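Local atomic coordinates of metallo-beta-lactamase FIM-1 (Pseudomonas aeruginosa, PDB entry 6V3Q), a protein that probably catalyses the zinc-dependent hydrolysis of beta-lactam antibiotics to substituted beta-amino acids, and so contributes to antibiotic resistance. Residues T52-D55 / D56-A60; I63-K67 / D68-K72; L190-A193 / Q194-E198; A210-E213 / L214-L217. One frame throughout, in Å; residues are numbered along the deposited sequence.

Overall arrangement
The four contacts sample helix ends, where the backbone pattern starts or stops and side chains take over part of its work. Contacts 1 and 2 come first and belong to one helix, 56-68: contact 1 forms its beginning, contact 2 its end, with centres about 15 Å apart. Contacts 3 and 4 follow on helices 185-195 and 213-226; their centres lie about 11 Å apart and they touch, Arg212 reaching carbonyls at the earlier helix end. Centres of the two pairs are about 28 to 32 Å apart. Contact 1, whose Trp54 side chain is about 8 Å from the zinc, lies across the chain's centre from contacts 3 and 4; in the two-sheet metallo-beta-lactamase sandwich the pairs go with different sheets.

Contact 1 (T52-D55 / D56-A60)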
ATOM      1  N   THR A  52      19.188   1.106   2.338  1.00 62.75           N
ATOM      2  CA  THR A  52      18.951   1.449   0.946  1.00 62.34           C
ATOM      3  C   THR A  52      17.461   1.681   0.718  1.00 60.74           C
ATOM      4  O   THR A  52      16.658   1.683   1.654  1.00 66.04           O
ATOM      5  CB  THR A  52      19.464   0.342   0.030  1.00 63.22           C
ATOM      6  OG1 THR A  52      18.603  -0.796   0.147  1.00 57.83           O
ATOM      7  CG2 THR A  52      20.863  -0.070   0.422  1.00 66.98           C
ATOM      8  N   ALA A  53      17.079   1.891  -0.537  1.00 63.76           N
ATOM      9  CA  ALA A  53      15.680   1.883  -0.925  1.00 60.11           C
ATOM     10  C   ALA A  53      15.278   0.446  -1.253  1.00 66.59           C
ATOM     11  O   ALA A  53      15.971  -0.510  -0.898  1.00 69.38           O
ATOM     12  CB  ALA A  53      15.452   2.840  -2.090  1.00 62.51           C
ATOM     13  N   TRP A  54      14.158   0.274  -1.955  1.00 68.47           N
ATOM     14  CA  TRP A  54      13.673  -1.074  -2.235  1.00 65.99           C
ATOM     15  C   TRP A  54      14.498  -1.770  -3.313  1.00 71.13           C
ATOM     16  O   TRP A  54      14.679  -2.992  -3.253  1.00 71.58           O
ATOM     17  CB  TRP A  54      12.201  -1.030  -2.641  1.00 66.22           C
ATOM     18  CG  TRP A  54      11.281  -0.646  -1.521  1.00 67.23           C
ATOM     19  CD1 TRP A  54      10.851   0.611  -1.212  1.00 64.13           C
ATOM     20  CD2 TRP A  54      10.675  -1.523  -0.561  1.00 63.12           C
ATOM     21  NE1 TRP A  54      10.017   0.573  -0.121  1.00 66.89           N
ATOM     22  CE2 TRP A  54       9.891  -0.726   0.297  1.00 63.24           C
ATOM     23  CE3 TRP A  54      10.719  -2.904  -0.344  1.00 66.26           C
ATOM     24  CZ2 TRP A  54       9.157  -1.264   1.356  1.00 65.53           C
ATOM     25  CZ3 TRP A  54       9.989  -3.436   0.708  1.00 69.40           C
ATOM     26  CH2 TRP A  54       9.218  -2.618   1.543  1.00 68.96           C
ATOM     27  N   ASP A  55      14.999  -1.027  -4.300  1.00 78.16           N
ATOM     28  CA  ASP A  55      15.723  -1.625  -5.415  1.00 83.38           C
ATOM     29  C   ASP A  55      16.903  -0.734  -5.786  1.00 82.27           C
ATOM     30  O   ASP A  55      17.122   0.326  -5.191  1.00 77.52           O
ATOM     31  CB  ASP A  55      14.795  -1.863  -6.615  1.00 95.18           C
ATOM     32  CG  ASP A  55      14.105  -0.592  -7.092  1.00105.27           C
ATOM     33  OD1 ASP A  55      14.515   0.513  -6.685  1.00106.39           O
ATOM     34  OD2 ASP A  55      13.142  -0.699  -7.876  1.00110.35           O
ATOM     35  N   ASP A  56      17.660  -1.170  -6.793  1.00 83.93           N
ATOM     36  CA  ASP A  56      18.826  -0.408  -7.238  1.00 83.58           C
ATOM     37  C   ASP A  56      18.470   0.975  -7.771  1.00 79.54           C
ATOM     38  O   ASP A  56      19.075   1.958  -7.310  1.00 77.21           O
ATOM     39  CB  ASP A  56      19.606  -1.218  -8.281  1.00 91.84           C
ATOM     40  CG  ASP A  56      20.357  -2.387  -7.674  1.00 98.03           C
ATOM     41  OD1 ASP A  56      20.812  -2.275  -6.516  1.00 98.13           O
ATOM     42  OD2 ASP A  56      20.506  -3.419  -8.362  1.00102.32           O
ATOM     43  N   PRO A  57      17.532   1.139  -8.714  1.00 78.70           N
ATOM     44  CA  PRO A  57      17.299   2.487  -9.266  1.00 73.41           C
ATOM     45  C   PRO A  57      16.792   3.490  -8.244  1.00 74.68           C
ATOM     46  O   PRO A  57      17.103   4.682  -8.361  1.00 75.91           O
ATOM     47  CB  PRO A  57      16.265   2.237 -10.373  1.00 69.96           C
ATOM     48  CG  PRO A  57      15.585   0.983  -9.978  1.00 75.06           C
ATOM     49  CD  PRO A  57      16.653   0.141  -9.352  1.00 74.91           C
ATOM     50  N   GLN A  58      16.013   3.051  -7.252  1.00 70.93           N
ATOM     51  CA  GLN A  58      15.587   3.965  -6.196  1.00 71.19           C
ATOM     52  C   GLN A  58      16.748   4.314  -5.272  1.00 69.46           C
ATOM     53  O   GLN A  58      16.861   5.458  -4.816  1.00 69.42           O
ATOM     54  CB  GLN A  58      14.429   3.358  -5.404  1.00 70.81           C
ATOM     55  CG  GLN A  58      13.040   3.701  -5.933  1.00 77.40           C
ATOM     56  CD  GLN A  58      11.925   3.119  -5.077  1.00 80.42           C
ATOM     57  OE1 GLN A  58      12.066   2.036  -4.509  1.00 78.02           O
ATOM     58  NE2 GLN A  58      10.810   3.836  -4.987  1.00 85.04           N
ATOM     59  N   THR A  59      17.619   3.341  -4.982  1.00 69.30           N
ATOM     60  CA  THR A  59      18.844   3.647  -4.251  1.00 66.44           C
ATOM     61  C   THR A  59      19.758   4.549  -5.071  1.00 65.83           C
ATOM     62  O   THR A  59      20.461   5.398  -4.507  1.00 63.49           O
ATOM     63  CB  THR A  59      19.569   2.353  -3.863  1.00 66.15           C
ATOM     64  OG1 THR A  59      18.699   1.534  -3.069  1.00 64.21           O
ATOM     65  CG2 THR A  59      20.826   2.655  -3.058  1.00 61.98           C
ATOM     66  N   ALA A  60      19.750   4.394  -6.398  1.00 67.72           N
ATOM     67  CA  ALA A  60      20.536   5.279  -7.251  1.00 68.68           C
ATOM     68  C   ALA A  60      20.062   6.722  -7.140  1.00 68.37           C
ATOM     69  O   ALA A  60      20.868   7.651  -7.261  1.00 70.24           O
ATOM     70  CB  ALA A  60      20.472   4.806  -8.703  1.00 64.38           C
TER
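Ala53 and Thr59 bring their CA atoms to 4.9 Å where the chain bends at Trp54 and, after Asp55, enters helix 56-68. The Thr59 hydroxyl fills the angle of this bend: OG1 accepts from Ala53 N at 3.0 Å and donates to Asp55 O at 2.9 Å. Thr59 N also bonds to that carbonyl oxygen, and the two donors come to it from opposite faces of the carbonyl plane, the hydroxyl well above it. The arrangement is an N-cap. Asp55 OD1 takes Gln58 N at 3.0 Å on its syn side, 30° out of the carboxylate plane, and so satisfies a first-turn N-H that has no helical carbonyl to meet. Asp55 CG sits between its backbone N and carbonyl carbon (chi1 57°), which folds the carboxylate back over the helix start and against the ring of Pro57, whose CD lies 3.4 Å from OD1. Gln58 runs alongside Trp54, pointing the same way; its OE1 lies near the indole plane at the edge, 3.8 Å from Trp54 CD1. Both have polar partners on strand 19-27, Gln58 NE2 at Met25 O and Trp54 NE1 at Ser24 O, and the Trp54 side chain lies about 8 Å from the zinc.

Contact 2 (I63-K67 / D68-K72); sequences IEWSK and DTLKK
The indole of Trp65 carries Thr69 and Leu70 on one and the same face. Thr69 CB stands over the five-membered ring, 3.9 Å from its centroid, and Leu70 CB over the six-membered ring at 4.3 Å from that centroid; both are CH-pi contacts. Leu70 CD2 lies 3.8 Å from Trp65 CZ3, an apolar contact beside the six-membered ring. The group lies at the C-terminal end of helix 56-68, the helical arm of a beta-alpha-beta crossover that joins the parallel neighbours 46-50 and 74-78. With CG anti to the backbone nitrogen (chi1 171°), the Trp65 ring lies beside the helix end, where Phe12 stacks with it and Trp20 meets it edge-to-face.

A second pair of flat groups, the carboxylates of Glu64 and Asp68, stand nearly perpendicular, with planes 82° apart. Their like charges are close, Glu64 OE1 being 4.3 Å from Asp68 OD2, and Lys67, in a long salt bridge with Glu64 (NZ to OE2), may ease this a little.

The backbone unwinds in steps. Asp68 N keeps the helical bond to Glu64 O, but Trp65 O accepts from both Thr69 N and Leu70 N, the latter bond spanning five residues. Lys71 then adopts positive phi and reverses the chain. Ser66 OG donates to Ile63 O and also bonds to Ile74 N at the start of the next strand. The turn closes with Lys72 N nearly on the line of the Ser66 C=O bond, 2.9 Å from Ser66 O, though its N-H is bent away from that line (142° at the hydrogen).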
ATOM      1  N   ILE A  63      21.798   8.159  -4.034  1.00 64.61           N
ATOM      2  CA  ILE A  63      23.187   8.490  -4.340  1.00 66.68           C
ATOM      3  C   ILE A  63      23.262   9.804  -5.106  1.00 68.03           C
ATOM      4  O   ILE A  63      24.055  10.695  -4.778  1.00 73.95           O
ATOM      5  CB  ILE A  63      23.845   7.345  -5.131  1.00 63.40           C
ATOM      6  CG1 ILE A  63      23.979   6.091  -4.268  1.00 63.10           C
ATOM      7  CG2 ILE A  63      25.192   7.783  -5.692  1.00 59.64           C
ATOM      8  CD1 ILE A  63      24.381   4.865  -5.050  1.00 65.64           C
ATOM      9  N   GLU A  64      22.428   9.943  -6.138  1.00 67.81           N
ATOM     10  CA  GLU A  64      22.469  11.141  -6.969  1.00 72.67           C
ATOM     11  C   GLU A  64      22.027  12.372  -6.188  1.00 66.71           C
ATOM     12  O   GLU A  64      22.599  13.456  -6.349  1.00 64.83           O
ATOM     13  CB  GLU A  64      21.596  10.940  -8.209  1.00 81.96           C
ATOM     14  CG  GLU A  64      22.232  11.401  -9.514  1.00 97.35           C
ATOM     15  CD  GLU A  64      23.474  10.605  -9.891  1.00109.58           C
ATOM     16  OE1 GLU A  64      24.190  11.032 -10.820  1.00117.43           O
ATOM     17  OE2 GLU A  64      23.742   9.553  -9.272  1.00111.48           O
ATOM     18  N   TRP A  65      21.014  12.222  -5.331  1.00 62.39           N
ATOM     19  CA  TRP A  65      20.560  13.343  -4.515  1.00 66.54           C
ATOM     20  C   TRP A  65      21.645  13.793  -3.544  1.00 69.95           C
ATOM     21  O   TRP A  65      21.803  14.993  -3.290  1.00 66.42           O
ATOM     22  CB  TRP A  65      19.291  12.954  -3.758  1.00 64.38           C
ATOM     23  CG  TRP A  65      18.858  13.959  -2.736  1.00 63.60           C
ATOM     24  CD1 TRP A  65      18.015  15.016  -2.928  1.00 64.75           C
ATOM     25  CD2 TRP A  65      19.242  13.999  -1.356  1.00 60.38           C
ATOM     26  NE1 TRP A  65      17.852  15.710  -1.755  1.00 64.58           N
ATOM     27  CE2 TRP A  65      18.597  15.109  -0.775  1.00 64.00           C
ATOM     28  CE3 TRP A  65      20.070  13.206  -0.556  1.00 62.58           C
ATOM     29  CZ2 TRP A  65      18.753  15.443   0.568  1.00 63.67           C
ATOM     30  CZ3 TRP A  65      20.224  13.541   0.778  1.00 63.16           C
ATOM     31  CH2 TRP A  65      19.569  14.650   1.326  1.00 62.59           C
ATOM     32  N   SER A  66      22.402  12.842  -2.987  1.00 68.94           N
ATOM     33  CA  SER A  66      23.462  13.197  -2.048  1.00 70.61           C
ATOM     34  C   SER A  66      24.588  13.958  -2.733  1.00 66.04           C
ATOM     35  O   SER A  66      25.289  14.743  -2.084  1.00 67.92           O
ATOM     36  CB  SER A  66      24.015  11.942  -1.373  1.00 70.70           C
ATOM     37  OG  SER A  66      24.889  11.246  -2.245  1.00 74.78           O
ATOM     38  N   LYS A  67      24.783  13.737  -4.032  1.00 69.40           N
ATOM     39  CA  LYS A  67      25.829  14.426  -4.777  1.00 75.87           C
ATOM     40  C   LYS A  67      25.350  15.747  -5.369  1.00 78.91           C
ATOM     41  O   LYS A  67      26.073  16.746  -5.308  1.00 82.02           O
ATOM     42  CB  LYS A  67      26.366  13.529  -5.898  1.00 82.45           C
ATOM     43  CG  LYS A  67      27.155  12.314  -5.433  1.00 88.73           C
ATOM     44  CD  LYS A  67      28.129  11.846  -6.513  1.00 95.96           C
ATOM     45  CE  LYS A  67      27.421  11.403  -7.782  1.00 99.04           C
ATOM     46  NZ  LYS A  67      27.131   9.946  -7.789  1.00 99.38           N
ATOM     47  N   ASP A  68      24.145  15.774  -5.939  1.00 83.74           N
ATOM     48  CA  ASP A  68      23.673  16.942  -6.675  1.00 88.26           C
ATOM     49  C   ASP A  68      23.004  17.980  -5.782  1.00 85.21           C
ATOM     50  O   ASP A  68      23.221  19.182  -5.968  1.00 90.81           O
ATOM     51  CB  ASP A  68      22.703  16.511  -7.778  1.00 98.62           C
ATOM     52  CG  ASP A  68      23.366  15.642  -8.830  1.00109.18           C
ATOM     53  OD1 ASP A  68      24.603  15.728  -8.978  1.00113.05           O
ATOM     54  OD2 ASP A  68      22.652  14.873  -9.507  1.00111.47           O
ATOM     55  N   THR A  69      22.197  17.544  -4.816  1.00 85.33           N
ATOM     56  CA  THR A  69      21.460  18.451  -3.942  1.00 82.48           C
ATOM     57  C   THR A  69      22.155  18.668  -2.602  1.00 78.85           C
ATOM     58  O   THR A  69      22.359  19.814  -2.188  1.00 82.93           O
ATOM     59  CB  THR A  69      20.039  17.920  -3.707  1.00 79.00           C
ATOM     60  OG1 THR A  69      19.391  17.716  -4.969  1.00 83.43           O
ATOM     61  CG2 THR A  69      19.226  18.907  -2.879  1.00 78.06           C
ATOM     62  N   LEU A  70      22.520  17.585  -1.913  1.00 74.39           N
ATOM     63  CA  LEU A  70      23.190  17.717  -0.624  1.00 70.93           C
ATOM     64  C   LEU A  70      24.620  18.221  -0.783  1.00 71.07           C
ATOM     65  O   LEU A  70      25.171  18.820   0.150  1.00 68.47           O
ATOM     66  CB  LEU A  70      23.174  16.373   0.107  1.00 71.82           C
ATOM     67  CG  LEU A  70      23.545  16.372   1.590  1.00 71.51           C
ATOM     68  CD1 LEU A  70      22.619  17.302   2.357  1.00 69.67           C
ATOM     69  CD2 LEU A  70      23.497  14.963   2.168  1.00 62.85           C
ATOM     70  N   LYS A  71      25.232  17.989  -1.948  1.00 75.27           N
ATOM     71  CA  LYS A  71      26.638  18.307  -2.192  1.00 79.35           C
ATOM     72  C   LYS A  71      27.544  17.655  -1.150  1.00 79.43           C
ATOM     73  O   LYS A  71      28.613  18.175  -0.823  1.00 82.45           O
ATOM     74  CB  LYS A  71      26.870  19.820  -2.246  1.00 87.62           C
ATOM     75  CG  LYS A  71      26.050  20.522  -3.313  1.00 94.40           C
ATOM     76  CD  LYS A  71      26.450  20.055  -4.705  1.00101.54           C
ATOM     77  CE  LYS A  71      27.803  20.623  -5.111  1.00112.72           C
ATOM     78  NZ  LYS A  71      28.229  20.174  -6.464  1.00117.88           N
ATOM     79  N   LYS A  72      27.104  16.515  -0.623  1.00 75.41           N
ATOM     80  CA  LYS A  72      27.866  15.734   0.351  1.00 76.61           C
ATOM     81  C   LYS A  72      27.725  14.270  -0.037  1.00 70.92           C
ATOM     82  O   LYS A  72      26.857  13.553   0.478  1.00 61.09           O
ATOM     83  CB  LYS A  72      27.371  15.985   1.776  1.00 74.96           C
ATOM     84  CG  LYS A  72      27.633  17.392   2.297  1.00 75.17           C
ATOM     85  CD  LYS A  72      26.878  17.647   3.592  1.00 75.11           C
ATOM     86  CE  LYS A  72      27.233  18.997   4.194  1.00 78.77           C
ATOM     87  NZ  LYS A  72      28.615  19.019   4.749  1.00 83.46           N
TER

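Contact 3 (L190-A193 / Q194-E198)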
ATOM      1  N   LEU A 190      13.533  -3.244  24.592  1.00 50.57           N
ATOM      2  CA  LEU A 190      13.903  -2.625  25.862  1.00 51.33           C
ATOM      3  C   LEU A 190      15.403  -2.376  25.954  1.00 52.31           C
ATOM      4  O   LEU A 190      15.834  -1.437  26.636  1.00 59.44           O
ATOM      5  CB  LEU A 190      13.439  -3.498  27.028  1.00 46.44           C
ATOM      6  CG  LEU A 190      11.926  -3.675  27.170  1.00 51.62           C
ATOM      7  CD1 LEU A 190      11.584  -4.433  28.445  1.00 53.35           C
ATOM      8  CD2 LEU A 190      11.220  -2.320  27.130  1.00 45.54           C
ATOM      9  N   ALA A 191      16.211  -3.205  25.291  1.00 45.99           N
ATOM     10  CA  ALA A 191      17.652  -2.977  25.286  1.00 50.63           C
ATOM     11  C   ALA A 191      18.005  -1.713  24.513  1.00 51.91           C
ATOM     12  O   ALA A 191      18.940  -0.994  24.886  1.00 55.29           O
ATOM     13  CB  ALA A 191      18.376  -4.189  24.696  1.00 41.94           C
ATOM     14  N   VAL A 192      17.274  -1.430  23.433  1.00 44.73           N
ATOM     15  CA  VAL A 192      17.503  -0.200  22.683  1.00 46.76           C
ATOM     16  C   VAL A 192      17.091   1.006  23.514  1.00 51.08           C
ATOM     17  O   VAL A 192      17.814   2.006  23.589  1.00 53.14           O
ATOM     18  CB  VAL A 192      16.749  -0.243  21.341  1.00 41.74           C
ATOM     19  CG1 VAL A 192      16.903   1.077  20.594  1.00 40.50           C
ATOM     20  CG2 VAL A 192      17.231  -1.411  20.493  1.00 40.44           C
ATOM     21  N   ALA A 193      15.918   0.929  24.152  1.00 48.28           N
ATOM     22  CA  ALA A 193      15.436   2.037  24.967  1.00 51.01           C
ATOM     23  C   ALA A 193      16.386   2.343  26.117  1.00 55.00           C
ATOM     24  O   ALA A 193      16.518   3.502  26.524  1.00 57.98           O
ATOM     25  CB  ALA A 193      14.040   1.724  25.506  1.00 43.20           C
ATOM     26  N   GLN A 194      17.056   1.320  26.645  1.00 50.63           N
ATOM     27  CA  GLN A 194      17.978   1.532  27.752  1.00 54.54           C
ATOM     28  C   GLN A 194      19.339   2.018  27.271  1.00 50.99           C
ATOM     29  O   GLN A 194      20.009   2.776  27.983  1.00 57.42           O
ATOM     30  CB  GLN A 194      18.125   0.243  28.563  1.00 59.23           C
ATOM     31  CG  GLN A 194      18.817   0.435  29.900  1.00 67.28           C
ATOM     32  CD  GLN A 194      18.794  -0.822  30.746  1.00 81.99           C
ATOM     33  OE1 GLN A 194      17.951  -1.698  30.553  1.00 87.11           O
ATOM     34  NE2 GLN A 194      19.726  -0.921  31.687  1.00 87.67           N
ATOM     35  N   ARG A 195      19.766   1.597  26.077  1.00 47.59           N
ATOM     36  CA  ARG A 195      21.038   2.071  25.541  1.00 50.68           C
ATOM     37  C   ARG A 195      20.964   3.545  25.158  1.00 47.76           C
ATOM     38  O   ARG A 195      21.907   4.306  25.409  1.00 51.77           O
ATOM     39  CB  ARG A 195      21.449   1.219  24.340  1.00 50.55           C
ATOM     40  CG  ARG A 195      22.717   1.687  23.644  1.00 49.64           C
ATOM     41  CD  ARG A 195      23.901   1.745  24.602  1.00 53.80           C
ATOM     42  NE  ARG A 195      25.137   2.101  23.913  1.00 61.31           N
ATOM     43  CZ  ARG A 195      25.487   3.346  23.608  1.00 61.65           C
ATOM     44  NH1 ARG A 195      24.691   4.364  23.923  1.00 53.82           N
ATOM     45  NH2 ARG A 195      26.633   3.576  22.981  1.00 61.72           N
ATOM     46  N   PHE A 196      19.858   3.964  24.549  1.00 48.12           N
ATOM     47  CA  PHE A 196      19.639   5.362  24.193  1.00 48.37           C
ATOM     48  C   PHE A 196      18.497   5.920  25.039  1.00 48.80           C
ATOM     49  O   PHE A 196      17.425   6.267  24.537  1.00 48.94           O
ATOM     50  CB  PHE A 196      19.347   5.499  22.699  1.00 48.34           C
ATOM     51  CG  PHE A 196      20.336   4.793  21.816  1.00 53.73           C
ATOM     52  CD1 PHE A 196      21.635   5.262  21.690  1.00 54.74           C
ATOM     53  CD2 PHE A 196      19.964   3.667  21.103  1.00 52.52           C
ATOM     54  CE1 PHE A 196      22.546   4.613  20.874  1.00 55.56           C
ATOM     55  CE2 PHE A 196      20.869   3.013  20.285  1.00 53.30           C
ATOM     56  CZ  PHE A 196      22.161   3.487  20.170  1.00 51.53           C
ATOM     57  N   ALA A 197      18.748   6.011  26.349  1.00 50.61           N
ATOM     58  CA  ALA A 197      17.714   6.401  27.303  1.00 57.86           C
ATOM     59  C   ALA A 197      17.268   7.848  27.143  1.00 64.98           C
ATOM     60  O   ALA A 197      16.189   8.204  27.628  1.00 65.66           O
ATOM     61  CB  ALA A 197      18.212   6.172  28.730  1.00 56.19           C
ATOM     62  N   GLU A 198      18.066   8.688  26.481  1.00 68.96           N
ATOM     63  CA  GLU A 198      17.747  10.105  26.369  1.00 75.33           C
ATOM     64  C   GLU A 198      17.080  10.476  25.053  1.00 65.31           C
ATOM     65  O   GLU A 198      16.423  11.521  24.986  1.00 67.33           O
ATOM     66  CB  GLU A 198      19.015  10.950  26.534  1.00 87.31           C
ATOM     67  CG  GLU A 198      19.747  10.708  27.842  1.00105.64           C
ATOM     68  CD  GLU A 198      20.823  11.741  28.108  1.00127.21           C
ATOM     69  OE1 GLU A 198      21.374  11.749  29.227  1.00135.19           O
ATOM     70  OE2 GLU A 198      21.117  12.549  27.202  1.00136.84           O
TER
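Val192 and Phe196, four residues apart, meet through both backbone and side chain at the C-terminal end of helix 185-195, which packs on the sheet containing strands 137-139 and 159-161 in the metallo-beta-lactamase sandwich. Three successive helical hydrogen bonds hold this last turn. Gln194 N bonds to Leu190 O and Arg195 N to Ala191 O, each at 3.0 Å and somewhat bent; Phe196 N reaches Val192 O at the same length but much straighter, with 171° at the hydrogen.

Phe196 is where the helical backbone stops. Beyond it the next carbonyl is met by carbon instead of nitrogen: Ala197 CA lies 3.2 Å from Ala193 O in a CA-H...O contact. That oxygen also has a true donor in Arg212, whose guanidinium comes from the neighbouring helix start.

The apolar contacts lie on the inner side of the turn. Val192 CG1, anti to its backbone nitrogen, approaches Phe196 CD2 at 4.0 Å, and the two side chains cross obliquely. Both also rest on Val160, while Val137 and Phe139 touch the phenyl group from strand 137-139. Phe215 of helix 213-226 covers Val192 and Ala193 from another direction.

One face of the Phe196 ring is met by the residue just before it. With chi1 at 176°, Arg195 CG lies over the centre of that ring, 3.9 Å above the plane.

Contact 4 (A210-E213 / L214-L217)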
ATOM      1  N   ALA A 210       8.318   9.404  15.509  1.00 52.12           N
ATOM      2  CA  ALA A 210       7.539   9.721  16.701  1.00 53.77           C
ATOM      3  C   ALA A 210       8.482   9.696  17.899  1.00 57.89           C
ATOM      4  O   ALA A 210       9.705   9.793  17.756  1.00 59.14           O
ATOM      5  CB  ALA A 210       6.354   8.755  16.846  1.00 52.31           C
ATOM      6  N   GLY A 211       7.917   9.564  19.100  1.00 56.93           N
ATOM      7  CA  GLY A 211       8.672   9.595  20.324  1.00 55.37           C
ATOM      8  C   GLY A 211       8.886   8.223  20.928  1.00 61.06           C
ATOM      9  O   GLY A 211       8.748   7.185  20.265  1.00 59.04           O
ATOM     10  N   ARG A 212       9.227   8.216  22.220  1.00 58.85           N
ATOM     11  CA  ARG A 212       9.541   6.977  22.920  1.00 54.60           C
ATOM     12  C   ARG A 212       8.320   6.096  23.154  1.00 57.41           C
ATOM     13  O   ARG A 212       8.481   4.961  23.616  1.00 59.61           O
ATOM     14  CB  ARG A 212      10.222   7.288  24.256  1.00 53.68           C
ATOM     15  CG  ARG A 212      11.541   8.031  24.117  1.00 53.16           C
ATOM     16  CD  ARG A 212      12.240   8.212  25.457  1.00 53.13           C
ATOM     17  NE  ARG A 212      12.680   6.945  26.037  1.00 49.00           N
ATOM     18  CZ  ARG A 212      13.797   6.311  25.690  1.00 53.80           C
ATOM     19  NH1 ARG A 212      14.592   6.816  24.754  1.00 52.71           N
ATOM     20  NH2 ARG A 212      14.121   5.166  26.275  1.00 57.44           N
ATOM     21  N   GLU A 213       7.112   6.580  22.856  1.00 58.21           N
ATOM     22  CA  GLU A 213       5.931   5.726  22.950  1.00 59.11           C
ATOM     23  C   GLU A 213       5.986   4.577  21.954  1.00 62.97           C
ATOM     24  O   GLU A 213       5.312   3.562  22.158  1.00 64.49           O
ATOM     25  CB  GLU A 213       4.656   6.544  22.731  1.00 62.19           C
ATOM     26  CG  GLU A 213       4.491   7.109  21.329  1.00 69.99           C
ATOM     27  CD  GLU A 213       5.315   8.360  21.099  1.00 79.83           C
ATOM     28  OE1 GLU A 213       5.974   8.829  22.052  1.00 82.62           O
ATOM     29  OE2 GLU A 213       5.303   8.879  19.964  1.00 84.22           O
ATOM     30  N   LEU A 214       6.768   4.719  20.878  1.00 57.67           N
ATOM     31  CA  LEU A 214       6.992   3.603  19.966  1.00 58.53           C
ATOM     32  C   LEU A 214       7.664   2.432  20.669  1.00 55.16           C
ATOM     33  O   LEU A 214       7.429   1.274  20.306  1.00 53.60           O
ATOM     34  CB  LEU A 214       7.837   4.057  18.773  1.00 54.32           C
ATOM     35  CG  LEU A 214       7.153   4.974  17.755  1.00 61.27           C
ATOM     36  CD1 LEU A 214       7.974   5.070  16.478  1.00 60.45           C
ATOM     37  CD2 LEU A 214       5.750   4.482  17.459  1.00 61.17           C
ATOM     38  N   PHE A 215       8.505   2.712  21.666  1.00 50.90           N
ATOM     39  CA  PHE A 215       9.081   1.642  22.475  1.00 48.73           C
ATOM     40  C   PHE A 215       7.997   0.912  23.260  1.00 49.73           C
ATOM     41  O   PHE A 215       7.943  -0.323  23.269  1.00 53.92           O
ATOM     42  CB  PHE A 215      10.137   2.211  23.423  1.00 48.08           C
ATOM     43  CG  PHE A 215      11.413   2.618  22.741  1.00 52.89           C
ATOM     44  CD1 PHE A 215      12.112   3.739  23.160  1.00 55.22           C
ATOM     45  CD2 PHE A 215      11.918   1.874  21.687  1.00 51.87           C
ATOM     46  CE1 PHE A 215      13.286   4.115  22.535  1.00 57.76           C
ATOM     47  CE2 PHE A 215      13.098   2.247  21.058  1.00 53.56           C
ATOM     48  CZ  PHE A 215      13.778   3.368  21.484  1.00 55.71           C
ATOM     49  N   GLU A 216       7.129   1.669  23.934  1.00 51.75           N
ATOM     50  CA  GLU A 216       6.029   1.059  24.674  1.00 57.22           C
ATOM     51  C   GLU A 216       5.141   0.232  23.753  1.00 58.79           C
ATOM     52  O   GLU A 216       4.767  -0.899  24.084  1.00 62.40           O
ATOM     53  CB  GLU A 216       5.206   2.139  25.377  1.00 61.99           C
ATOM     54  CG  GLU A 216       3.910   1.621  25.978  1.00 75.30           C
ATOM     55  CD  GLU A 216       3.031   2.733  26.507  1.00 87.63           C
ATOM     56  OE1 GLU A 216       1.834   2.478  26.755  1.00 93.16           O
ATOM     57  OE2 GLU A 216       3.536   3.863  26.675  1.00 91.44           O
ATOM     58  N   LEU A 217       4.800   0.783  22.586  1.00 54.15           N
ATOM     59  CA  LEU A 217       3.906   0.089  21.663  1.00 55.41           C
ATOM     60  C   LEU A 217       4.493  -1.247  21.224  1.00 54.02           C
ATOM     61  O   LEU A 217       3.814  -2.281  21.265  1.00 56.99           O
ATOM     62  CB  LEU A 217       3.619   0.977  20.452  1.00 60.57           C
ATOM     63  CG  LEU A 217       2.799   0.342  19.326  1.00 64.84           C
ATOM     64  CD1 LEU A 217       1.495  -0.213  19.881  1.00 66.75           C
ATOM     65  CD2 LEU A 217       2.535   1.338  18.202  1.00 66.62           C
TER
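Arg212 and Phe215 meet face against edge: the phenyl ring turns its rim to the guanidinium, with the two planes 64° apart. Phe215 CE1 lies 3.6 Å above the guanidinium plane, off to one side of its centre, and Arg212 NH1 in turn lies in the plane of the ring at its edge. The guanidinium is thus not over the phenyl face, and this is not a cation-pi stack. A bend at chi3 (66°) turns the arginine's end across the ring, where carbonyls hold it, NH1 bonding to Ala199 O and Phe196 O. This is the start of helix 213-226, the last helix of the chain, packed in the metallo-beta-lactamase fold beside helix 185-195, whose Val189 touches Phe215. Within the turn the earliest bonds span three residues, Leu214 N to Gly211 O at 3.2 Å and Phe215 N to Arg212 O at 3.0 Å; the regular four-residue spacing appears with Leu217 N and Glu213 O at 2.9 Å. Glu213, its chi1 of 67° turning the chain back over its own backbone, accepts at OE2 from Gly211 N at 2.8 Å, from above the carboxylate plane. Leu214 CG leans on Ala210 CB at 4.0 Å, with Ile166 and Pro204 also against this leucine.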